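Local atomic coordinates of inositol-1-monophosphatase (Mycobacterium tuberculosis, PDB entry 2Q74), a protein that probably catalyses the magnesium-dependent hydrolysis of inositol 1-phosphate to free myo-inositol and phosphate. Residues G134-V139 with S210-L215; A147-G152 with A243-A248; R165-D170 with R222-Y227; G247-L252 with G270-L275. All coordinates share one frame; numbering follows the deposited sequence.

Interaction 1 (G134-V139 with S210-L215); sequences GAVADV and SAALDL
Leu213 and Val136 make up most of this contact, a helix start laid across a strand. The leucine reaches over with a single branch: its CD2 lies 3.8 Å from Asp138 CB and 3.9 Å from Asp138 CG, the two side chains crossing at about a right angle. Leu213 CG is anti to the carbonyl carbon (chi1 -72°), which swings the isobutyl group from the flank of the helix down to the strand. Val136 points toward the helix. Its CG1, placed anti to the backbone N, meets Ala212 CB at 3.9 Å and Leu213 CD2 more loosely at 4.3 Å, so one methyl serves both helix residues. The axes of strand 134-138 and helix 211-215 run 9.1 Å apart at 106°, consistent with the small Ala212 at the crossing. In the layered alpha-beta-alpha-beta-alpha sandwich of this family, this is where the long mixed sheet packs on a helix of the middle layer, while helix 8-33 packs against Ala135 and Ala137 on the far side of the strand. Ser210 is the N-cap of the helix, its OG accepting a weak bond from Leu213 N at 3.3 Å. Next to it, Ala212 N donates to OD2 of Asp107, a residue inferred by similarity to bind the second magnesium ion.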
loop_
_atom_site.group_PDB
_atom_site.type_symbol
_atom_site.label_atom_id
_atom_site.label_comp_id
_atom_site.label_asym_id
_atom_site.label_seq_id
_atom_site.Cartn_x
_atom_site.Cartn_y
_atom_site.Cartn_z
ATOM N N GLY A 134 -7.291 14.899 17.249
ATOM C CA GLY A 134 -7.647 13.925 16.236
ATOM C C GLY A 134 -7.067 12.553 16.456
ATOM O O GLY A 134 -6.100 12.393 17.190
ATOM N N ALA A 135 -7.662 11.561 15.809
ATOM C CA ALA A 135 -7.167 10.181 15.922
ATOM C C ALA A 135 -7.516 9.419 14.676
ATOM O O ALA A 135 -8.665 9.480 14.218
ATOM C CB ALA A 135 -7.754 9.490 17.144
ATOM N N VAL A 136 -6.539 8.724 14.102
ATOM C CA VAL A 136 -6.802 7.862 12.934
ATOM C C VAL A 136 -6.395 6.463 13.294
ATOM O O VAL A 136 -5.253 6.208 13.673
ATOM C CB VAL A 136 -5.993 8.280 11.668
ATOM C CG1 VAL A 136 -6.230 7.277 10.499
ATOM C CG2 VAL A 136 -6.316 9.703 11.243
ATOM N N ALA A 137 -7.331 5.544 13.170
ATOM C CA ALA A 137 -7.079 4.142 13.537
ATOM C C ALA A 137 -6.836 3.401 12.260
ATOM O O ALA A 137 -7.700 3.408 11.412
ATOM C CB ALA A 137 -8.275 3.547 14.255
ATOM N N ASP A 138 -5.664 2.789 12.130
ATOM C CA ASP A 138 -5.339 1.875 11.033
ATOM C C ASP A 138 -5.913 0.511 11.407
ATOM O O ASP A 138 -5.288 -0.271 12.134
ATOM C CB ASP A 138 -3.806 1.798 10.838
ATOM C CG ASP A 138 -3.376 0.923 9.632
ATOM O OD1 ASP A 138 -4.162 0.076 9.151
ATOM O OD2 ASP A 138 -2.203 1.081 9.187
ATOM N N VAL A 139 -7.100 0.230 10.882
ATOM C CA VAL A 139 -7.879 -0.914 11.296
ATOM C C VAL A 139 -7.098 -2.224 11.184
ATOM O O VAL A 139 -6.972 -2.956 12.167
ATOM C CB VAL A 139 -9.235 -0.955 10.533
ATOM C CG1 VAL A 139 -10.062 -2.155 10.953
ATOM C CG2 VAL A 139 -10.000 0.328 10.803
ATOM N N SER A 210 -5.864 5.610 0.746
ATOM C CA SER A 210 -6.415 6.203 1.967
ATOM C C SER A 210 -5.739 7.518 2.399
ATOM O O SER A 210 -4.589 7.548 2.817
ATOM C CB SER A 210 -6.382 5.205 3.124
ATOM O OG SER A 210 -6.821 5.839 4.331
ATOM N N ALA A 211 -6.470 8.614 2.299
ATOM C CA ALA A 211 -5.916 9.915 2.574
ATOM C C ALA A 211 -5.519 10.021 4.034
ATOM O O ALA A 211 -4.460 10.549 4.357
ATOM C CB ALA A 211 -6.920 10.997 2.209
ATOM N N ALA A 212 -6.363 9.475 4.903
ATOM C CA ALA A 212 -6.120 9.486 6.336
ATOM C C ALA A 212 -4.790 8.793 6.663
ATOM O O ALA A 212 -3.966 9.305 7.446
ATOM C CB ALA A 212 -7.285 8.816 7.073
ATOM N N LEU A 213 -4.581 7.637 6.043
ATOM C CA LEU A 213 -3.375 6.851 6.295
ATOM C C LEU A 213 -2.130 7.472 5.681
ATOM O O LEU A 213 -1.047 7.300 6.230
ATOM C CB LEU A 213 -3.568 5.391 5.799
ATOM C CG LEU A 213 -4.525 4.546 6.647
ATOM C CD1 LEU A 213 -4.765 3.138 6.016
ATOM C CD2 LEU A 213 -4.031 4.430 8.073
ATOM N N ASP A 214 -2.267 8.163 4.551
ATOM C CA ASP A 214 -1.148 8.848 3.912
ATOM C C ASP A 214 -0.645 9.980 4.822
ATOM O O ASP A 214 0.558 10.163 5.031
ATOM C CB ASP A 214 -1.584 9.465 2.567
ATOM C CG ASP A 214 -1.789 8.428 1.462
ATOM O OD1 ASP A 214 -1.027 7.450 1.382
ATOM O OD2 ASP A 214 -2.703 8.609 0.646
ATOM N N LEU A 215 -1.570 10.764 5.346
ATOM C CA LEU A 215 -1.210 11.809 6.260
ATOM C C LEU A 215 -0.474 11.213 7.463
ATOM O O LEU A 215 0.511 11.767 7.942
ATOM C CB LEU A 215 -2.457 12.587 6.677
ATOM C CG LEU A 215 -3.020 13.487 5.555
ATOM C CD1 LEU A 215 -4.451 13.901 5.824
ATOM C CD2 LEU A 215 -2.087 14.760 5.389
#

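Interaction 2 (A147-G152 with A243-A248); sequences AATGLG and AAEAGA
Gly152 N donates to Glu245 OE1 at 3.1 Å, the shorter of two bonds by which a single carboxylate takes hold of a tight turn. The other oxygen, OE2, accepts from Gly150 N at 3.3 Å along a fairly straight line, 162° at the hydrogen. Both N-H groups come in from above the carboxylate plane rather than within it, and with each oxygen held by a different amide the rotation of the group about its last bond is restrained. Glu245 CB lies on the backbone of Gly152, 3.7 Å from its C; CG, anti to the carbonyl carbon (chi1 -72°), meets Ala147 CB at 4.0 Å, and the bend at chi2 (-62°) then brings the carboxylate round to the turn. The apolar stem thus packs on the strands while the acid works on the turn. A bond from Leu151 N to Ala148 O, 2.8 Å, closes the turn from inside, so its amides are shared between the loop itself and the visiting glutamate. Glu245 stands at the C-terminal end of helix 233-245, where Ala243 O accepts from both Ala246 N and Ala248 N and Gly247 N reaches back to Ala244 O. The positive phi of Gly247 completes a Schellman motif, and the arrangement is that of a helix ending on the tight turn of a beta hairpin, here the one joining strands 143-148 and 152-157.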
loop_
_atom_site.group_PDB
_atom_site.type_symbol
_atom_site.label_atom_id
_atom_site.label_comp_id
_atom_site.label_asym_id
_atom_site.label_seq_id
_atom_site.Cartn_x
_atom_site.Cartn_y
_atom_site.Cartn_z
ATOM N N ALA A 147 -3.073 13.053 17.857
ATOM C CA ALA A 147 -2.393 14.302 18.133
ATOM C C ALA A 147 -3.376 15.288 18.732
ATOM O O ALA A 147 -4.586 15.081 18.660
ATOM C CB ALA A 147 -1.807 14.854 16.863
ATOM N N ALA A 148 -2.833 16.340 19.333
ATOM C CA ALA A 148 -3.604 17.489 19.808
ATOM C C ALA A 148 -2.721 18.751 19.771
ATOM O O ALA A 148 -1.501 18.653 19.939
ATOM C CB ALA A 148 -4.128 17.240 21.205
ATOM N N THR A 149 -3.326 19.920 19.534
ATOM C CA THR A 149 -2.550 21.168 19.350
ATOM C C THR A 149 -1.621 21.425 20.501
ATOM O O THR A 149 -2.057 21.514 21.648
ATOM C CB THR A 149 -3.428 22.420 19.181
ATOM O OG1 THR A 149 -4.649 22.257 19.915
ATOM C CG2 THR A 149 -3.753 22.659 17.717
ATOM N N GLY A 150 -0.334 21.527 20.186
ATOM C CA GLY A 150 0.692 21.813 21.173
ATOM C C GLY A 150 1.215 20.599 21.904
ATOM O O GLY A 150 2.178 20.698 22.653
ATOM N N LEU A 151 0.612 19.441 21.676
ATOM C CA LEU A 151 0.915 18.261 22.479
ATOM C C LEU A 151 1.700 17.202 21.721
ATOM O O LEU A 151 2.084 16.208 22.313
ATOM C CB LEU A 151 -0.391 17.680 23.045
ATOM C CG LEU A 151 -1.084 18.632 24.040
ATOM C CD1 LEU A 151 -2.417 18.040 24.523
ATOM C CD2 LEU A 151 -0.161 18.952 25.193
ATOM N N GLY A 152 1.949 17.410 20.430
ATOM C CA GLY A 152 2.653 16.420 19.629
ATOM C C GLY A 152 1.772 15.299 19.085
ATOM O O GLY A 152 0.593 15.214 19.399
ATOM N N ALA A 243 0.013 14.913 11.135
ATOM C CA ALA A 243 1.203 15.285 10.365
ATOM C C ALA A 243 1.803 16.634 10.869
ATOM O O ALA A 243 3.004 16.766 11.078
ATOM C CB ALA A 243 0.888 15.318 8.887
ATOM N N ALA A 244 0.955 17.613 11.111
ATOM C CA ALA A 244 1.431 18.945 11.562
ATOM C C ALA A 244 2.159 18.810 12.887
ATOM O O ALA A 244 3.275 19.264 13.043
ATOM C CB ALA A 244 0.276 19.929 11.675
ATOM N N GLU A 245 1.552 18.122 13.831
ATOM C CA GLU A 245 2.167 17.961 15.145
ATOM C C GLU A 245 3.418 17.091 15.119
ATOM O O GLU A 245 4.123 16.970 16.131
ATOM C CB GLU A 245 1.153 17.378 16.131
ATOM C CG GLU A 245 0.064 18.355 16.551
ATOM C CD GLU A 245 0.601 19.563 17.268
ATOM O OE1 GLU A 245 1.587 19.424 18.038
ATOM O OE2 GLU A 245 0.031 20.658 17.059
ATOM N N ALA A 246 3.680 16.480 13.972
ATOM C CA ALA A 246 4.858 15.660 13.771
ATOM C C ALA A 246 5.938 16.495 13.095
ATOM O O ALA A 246 6.991 15.973 12.732
ATOM C CB ALA A 246 4.494 14.398 12.916
ATOM N N GLY A 247 5.662 17.789 12.924
ATOM C CA GLY A 247 6.617 18.752 12.343
ATOM C C GLY A 247 6.453 18.969 10.842
ATOM O O GLY A 247 7.207 19.720 10.232
ATOM N N ALA A 248 5.479 18.301 10.232
ATOM C CA ALA A 248 5.289 18.423 8.790
ATOM C C ALA A 248 4.687 19.772 8.420
ATOM O O ALA A 248 3.971 20.386 9.187
ATOM C CB ALA A 248 4.430 17.295 8.248
#

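Interaction 3 (R165-D170 with R222-Y227); sequences RCTGVD and RLDAYY
Asp224, just ahead of strand 225-231, pushes its side chain into the loop that carries Thr167 and Val169. Its CB rests against Val169 CG2 at 3.6 Å, and its CG lies 3.3 Å from that same Val169 CG2. With CG anti to the carbonyl carbon (chi1 -70°), the carboxylate turns toward the loop. OD1 takes the hydroxyl of Thr167, whose OG1 donates across 2.5 Å, a length too short to be trusted exactly at this resolution; the donor approaches on the anti side, 17° out of the carboxylate plane. OD1 also sits close to the CG2 methyl of Val169. OD2 passes Val169 CG1 at 4.0 Å and finds its polar partners elsewhere: Leu176 N, at the start of the neighbouring strand, and Tyr114 OH of the second subunit. One buried acid is therefore gripped by loop, sheet and dimer partner together, which would be expected to stabilise its negative charge. A water forms a second bridge between the segments, accepting from Thr167 N at 3.1 Å and donating to Leu223 O at 2.7 Å. The threonine is thereby held at both its backbone and its hydroxyl. Arg222 and Leu223 also pack on Gly115 and Ile116 of the other subunit. What results is a loop pinned to the entry of a central sheet strand at the subunit interface of the homodimer, whose formation in this enzyme is induced by magnesium.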
loop_
_atom_site.group_PDB
_atom_site.type_symbol
_atom_site.label_atom_id
_atom_site.label_comp_id
_atom_site.label_asym_id
_atom_site.label_seq_id
_atom_site.Cartn_x
_atom_site.Cartn_y
_atom_site.Cartn_z
ATOM N N ARG A 165 7.612 11.777 14.318
ATOM C CA ARG A 165 8.394 12.828 13.707
ATOM C C ARG A 165 8.585 12.516 12.237
ATOM O O ARG A 165 8.920 11.387 11.859
ATOM C CB ARG A 165 9.753 12.940 14.390
ATOM C CG ARG A 165 9.730 13.683 15.733
ATOM C CD ARG A 165 9.065 15.058 15.590
ATOM N NE ARG A 165 9.732 16.097 16.357
ATOM C CZ ARG A 165 9.393 17.386 16.327
ATOM N NH1 ARG A 165 8.371 17.802 15.579
ATOM N NH2 ARG A 165 10.079 18.268 17.064
ATOM N N CYS A 166 8.357 13.508 11.392
ATOM C CA CYS A 166 8.530 13.306 9.968
ATOM C C CYS A 166 10.010 13.307 9.650
ATOM O O CYS A 166 10.829 13.587 10.504
ATOM C CB CYS A 166 7.791 14.378 9.179
ATOM S SG CYS A 166 8.246 16.006 9.715
ATOM N N THR A 167 10.344 12.969 8.418
ATOM C CA THR A 167 11.721 12.774 8.030
ATOM C C THR A 167 12.422 14.113 7.883
ATOM O O THR A 167 11.789 15.150 7.947
ATOM C CB THR A 167 11.797 12.013 6.697
ATOM O OG1 THR A 167 11.204 12.813 5.674
ATOM C CG2 THR A 167 11.062 10.698 6.776
ATOM N N GLY A 168 13.729 14.086 7.655
ATOM C CA GLY A 168 14.510 15.308 7.426
ATOM C C GLY A 168 15.076 15.423 6.014
ATOM O O GLY A 168 16.155 15.967 5.844
ATOM N N VAL A 169 14.370 14.904 5.008
ATOM C CA VAL A 169 14.786 15.033 3.605
ATOM C C VAL A 169 14.950 16.482 3.189
ATOM O O VAL A 169 14.129 17.314 3.567
ATOM C CB VAL A 169 13.739 14.453 2.585
ATOM C CG1 VAL A 169 14.320 13.287 1.816
ATOM C CG2 VAL A 169 12.394 14.166 3.252
ATOM N N ASP A 170 15.967 16.744 2.362
ATOM C CA ASP A 170 16.251 18.100 1.805
ATOM C C ASP A 170 15.960 18.175 0.316
ATOM O O ASP A 170 15.395 19.158 -0.151
ATOM C CB ASP A 170 17.718 18.472 1.997
ATOM C CG ASP A 170 18.101 18.520 3.434
ATOM O OD1 ASP A 170 17.193 18.720 4.272
ATOM O OD2 ASP A 170 19.308 18.340 3.729
ATOM N N ARG A 222 6.999 7.391 7.052
ATOM C CA ARG A 222 6.895 6.346 6.028
ATOM C C ARG A 222 6.708 6.910 4.620
ATOM O O ARG A 222 6.914 6.207 3.647
ATOM C CB ARG A 222 5.755 5.409 6.370
ATOM C CG ARG A 222 5.908 4.844 7.747
ATOM C CD ARG A 222 5.017 3.658 7.969
ATOM N NE ARG A 222 4.903 3.358 9.388
ATOM C CZ ARG A 222 4.309 2.280 9.892
ATOM N NH1 ARG A 222 3.770 1.359 9.095
ATOM N NH2 ARG A 222 4.264 2.128 11.216
ATOM N N LEU A 223 6.293 8.167 4.535
ATOM C CA LEU A 223 6.348 8.947 3.310
ATOM C C LEU A 223 7.029 10.258 3.672
ATOM O O LEU A 223 6.927 10.698 4.818
ATOM C CB LEU A 223 4.950 9.262 2.792
ATOM C CG LEU A 223 4.079 8.093 2.342
ATOM C CD1 LEU A 223 2.700 8.676 2.050
ATOM C CD2 LEU A 223 4.665 7.333 1.128
ATOM N N ASP A 224 7.696 10.884 2.699
ATOM C CA ASP A 224 8.295 12.194 2.885
ATOM C C ASP A 224 7.291 13.302 2.601
ATOM O O ASP A 224 7.437 14.418 3.105
ATOM C CB ASP A 224 9.496 12.360 1.970
ATOM C CG ASP A 224 10.679 11.497 2.385
ATOM O OD1 ASP A 224 11.077 11.458 3.567
ATOM O OD2 ASP A 224 11.215 10.832 1.488
ATOM N N ALA A 225 6.299 13.005 1.762
ATOM C CA ALA A 225 5.228 13.955 1.454
ATOM C C ALA A 225 3.996 13.297 0.929
ATOM O O ALA A 225 3.992 12.113 0.496
ATOM C CB ALA A 225 5.680 14.962 0.444
ATOM N N TYR A 226 2.937 14.090 0.905
ATOM C CA TYR A 226 1.666 13.611 0.386
ATOM C C TYR A 226 0.942 14.735 -0.305
ATOM O O TYR A 226 0.908 15.835 0.199
ATOM C CB TYR A 226 0.818 13.064 1.532
ATOM C CG TYR A 226 -0.638 12.877 1.210
ATOM C CD1 TYR A 226 -1.045 11.936 0.252
ATOM C CD2 TYR A 226 -1.617 13.622 1.870
ATOM C CE1 TYR A 226 -2.419 11.731 -0.048
ATOM C CE2 TYR A 226 -2.979 13.450 1.582
ATOM C CZ TYR A 226 -3.374 12.480 0.620
ATOM O OH TYR A 226 -4.696 12.313 0.347
ATOM N N TYR A 227 0.357 14.428 -1.459
ATOM C CA TYR A 227 -0.409 15.408 -2.239
ATOM C C TYR A 227 -1.670 14.764 -2.835
ATOM O O TYR A 227 -1.599 13.764 -3.564
ATOM C CB TYR A 227 0.446 15.996 -3.373
ATOM C CG TYR A 227 -0.377 16.629 -4.468
ATOM C CD1 TYR A 227 -1.066 17.802 -4.231
ATOM C CD2 TYR A 227 -0.509 16.036 -5.713
ATOM C CE1 TYR A 227 -1.860 18.407 -5.212
ATOM C CE2 TYR A 227 -1.306 16.616 -6.711
ATOM C CZ TYR A 227 -1.982 17.828 -6.450
ATOM O OH TYR A 227 -2.788 18.487 -7.381
HETATM O O HOH W 1 7.658 12.312 6.916
#

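Interaction 4 (G247-L252 with G270-L275); sequences GARVLL and GIADEL
The guanidinium of Arg249 presents its edge to Asp273, and the two flat groups stand 86° apart, almost perpendicular. Asp273 OD1 and CG both lie at or near the guanidinium plane, beyond the end formed by NH1 and NH2. Ala272 CB approaches the same group obliquely. Both terminal nitrogens converge on one oxygen: NH1 reaches Asp273 OD1 at 3.0 Å and NH2 reaches that atom at 3.3 Å. Seen from the acid, NH1 comes from above the carboxylate plane, 48° out of it, whereas NH2 arrives nearly in line with the C-O bond. This is an end-on salt bridge to a single acceptor, not the side-by-side pairing in which each carboxylate oxygen takes one nitrogen. The arginine gets there by folding: the chain leaves the strand extended, then bends at chi2 (82°) and wraps round the methyl of Ala272, whose CB touches Arg249 CB and CG, each at 3.5 Å. The alanine thus fills the crook of the arm, and the charged end lands one residue further along the helix. Since Ile271 is the N-cap, Asp273 sits in the first turn, where a negative charge probably interacts favourably with the helix dipole as well as with the arginine. Arg249 also pairs through its backbone with Ala267 of strand 262-267, and Leu275 of the helix packs on Val265 and Ala267 of that strand. The contact lies at one edge of the five-stranded sheet, tying edge strand 249-252 to helix 272-280 in the alpha-beta-alpha-beta-alpha sandwich.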
loop_
_atom_site.group_PDB
_atom_site.type_symbol
_atom_site.label_atom_id
_atom_site.label_comp_id
_atom_site.label_asym_id
_atom_site.label_seq_id
_atom_site.Cartn_x
_atom_site.Cartn_y
_atom_site.Cartn_z
ATOM N N GLY A 247 5.662 17.789 12.924
ATOM C CA GLY A 247 6.617 18.752 12.343
ATOM C C GLY A 247 6.453 18.969 10.842
ATOM O O GLY A 247 7.207 19.720 10.232
ATOM N N ALA A 248 5.479 18.301 10.232
ATOM C CA ALA A 248 5.289 18.423 8.790
ATOM C C ALA A 248 4.687 19.772 8.420
ATOM O O ALA A 248 3.971 20.386 9.187
ATOM C CB ALA A 248 4.430 17.295 8.248
ATOM N N ARG A 249 5.010 20.215 7.220
ATOM C CA ARG A 249 4.374 21.353 6.615
ATOM C C ARG A 249 3.052 20.867 6.014
ATOM O O ARG A 249 3.029 19.917 5.234
ATOM C CB ARG A 249 5.294 21.892 5.529
ATOM C CG ARG A 249 4.976 23.275 5.078
ATOM C CD ARG A 249 5.556 24.331 5.996
ATOM N NE ARG A 249 5.516 25.611 5.305
ATOM C CZ ARG A 249 6.362 26.013 4.359
ATOM N NH1 ARG A 249 7.361 25.235 3.978
ATOM N NH2 ARG A 249 6.218 27.223 3.810
ATOM N N VAL A 250 1.946 21.486 6.394
ATOM C CA VAL A 250 0.654 21.033 5.923
ATOM C C VAL A 250 -0.202 22.195 5.511
ATOM O O VAL A 250 -0.380 23.124 6.291
ATOM C CB VAL A 250 -0.102 20.267 7.014
ATOM C CG1 VAL A 250 -1.416 19.720 6.460
ATOM C CG2 VAL A 250 0.745 19.143 7.561
ATOM N N LEU A 251 -0.738 22.157 4.292
ATOM C CA LEU A 251 -1.686 23.178 3.875
ATOM C C LEU A 251 -2.913 22.589 3.215
ATOM O O LEU A 251 -2.815 21.681 2.406
ATOM C CB LEU A 251 -1.031 24.254 2.998
ATOM C CG LEU A 251 -0.216 23.873 1.781
ATOM C CD1 LEU A 251 -1.102 23.890 0.548
ATOM C CD2 LEU A 251 0.944 24.884 1.620
ATOM N N LEU A 252 -4.066 23.140 3.592
ATOM C CA LEU A 252 -5.371 22.713 3.100
ATOM C C LEU A 252 -6.051 23.823 2.298
ATOM O O LEU A 252 -6.732 24.682 2.855
ATOM C CB LEU A 252 -6.262 22.335 4.273
ATOM C CG LEU A 252 -5.849 21.126 5.102
ATOM C CD1 LEU A 252 -6.843 20.930 6.217
ATOM C CD2 LEU A 252 -5.767 19.859 4.224
ATOM N N GLY A 270 11.852 20.281 5.245
ATOM C CA GLY A 270 13.027 20.523 4.426
ATOM C C GLY A 270 12.743 20.485 2.942
ATOM O O GLY A 270 13.596 20.875 2.140
ATOM N N ILE A 271 11.536 20.052 2.577
ATOM C CA ILE A 271 11.204 19.776 1.187
ATOM C C ILE A 271 9.872 20.384 0.731
ATOM O O ILE A 271 9.503 20.291 -0.434
ATOM C CB ILE A 271 11.250 18.239 0.982
ATOM C CG1 ILE A 271 12.135 17.909 -0.215
ATOM C CG2 ILE A 271 9.839 17.584 0.935
ATOM C CD1 ILE A 271 12.822 16.563 -0.052
ATOM N N ALA A 272 9.188 21.055 1.644
ATOM C CA ALA A 272 7.867 21.604 1.381
ATOM C C ALA A 272 7.858 22.669 0.294
ATOM O O ALA A 272 7.074 22.558 -0.646
ATOM C CB ALA A 272 7.275 22.163 2.650
ATOM N N ASP A 273 8.723 23.687 0.414
ATOM C CA ASP A 273 8.801 24.750 -0.579
ATOM C C ASP A 273 9.098 24.185 -1.946
ATOM O O ASP A 273 8.383 24.462 -2.902
ATOM C CB ASP A 273 9.896 25.759 -0.221
ATOM C CG ASP A 273 9.638 26.459 1.088
ATOM O OD1 ASP A 273 8.458 26.539 1.488
ATOM O OD2 ASP A 273 10.612 26.939 1.713
ATOM N N GLU A 274 10.156 23.386 -2.036
ATOM C CA GLU A 274 10.544 22.814 -3.308
ATOM C C GLU A 274 9.389 22.025 -3.954
ATOM O O GLU A 274 9.249 22.027 -5.176
ATOM C CB GLU A 274 11.793 21.950 -3.146
ATOM C CG GLU A 274 12.304 21.357 -4.465
ATOM C CD GLU A 274 13.643 20.628 -4.323
ATOM O OE1 GLU A 274 14.081 20.420 -3.163
ATOM O OE2 GLU A 274 14.241 20.245 -5.365
ATOM N N LEU A 275 8.563 21.366 -3.143
ATOM C CA LEU A 275 7.440 20.580 -3.664
ATOM C C LEU A 275 6.267 21.471 -4.097
ATOM O O LEU A 275 5.637 21.227 -5.143
ATOM C CB LEU A 275 6.957 19.574 -2.617
ATOM C CG LEU A 275 5.628 18.840 -2.859
ATOM C CD1 LEU A 275 5.694 17.819 -3.987
ATOM C CD2 LEU A 275 5.208 18.186 -1.561
#

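Following the chain from the N terminus, segments 134-139, 147-152 and 165-170 all open before any contact closes. Helix 211-220 then closes interaction 1, 222-227 closes interaction 3, and 243-248 closes interaction 2. Interaction 1 therefore crosses both 2 and 3, whereas 3 lies wholly within the span of 2. Interaction 4 starts where 2 finishes, sharing Gly247 and Ala248, and closes a short local loop of its own. Interactions 1 and 2 tie neighbouring strands of the seven-stranded sheet to the middle helices; 3 and 4, their centres about 9 Å apart, fasten a loop and an outer helix to the five-stranded sheet. Cys166, bonded through its backbone to Ala246, joins 2 to 3.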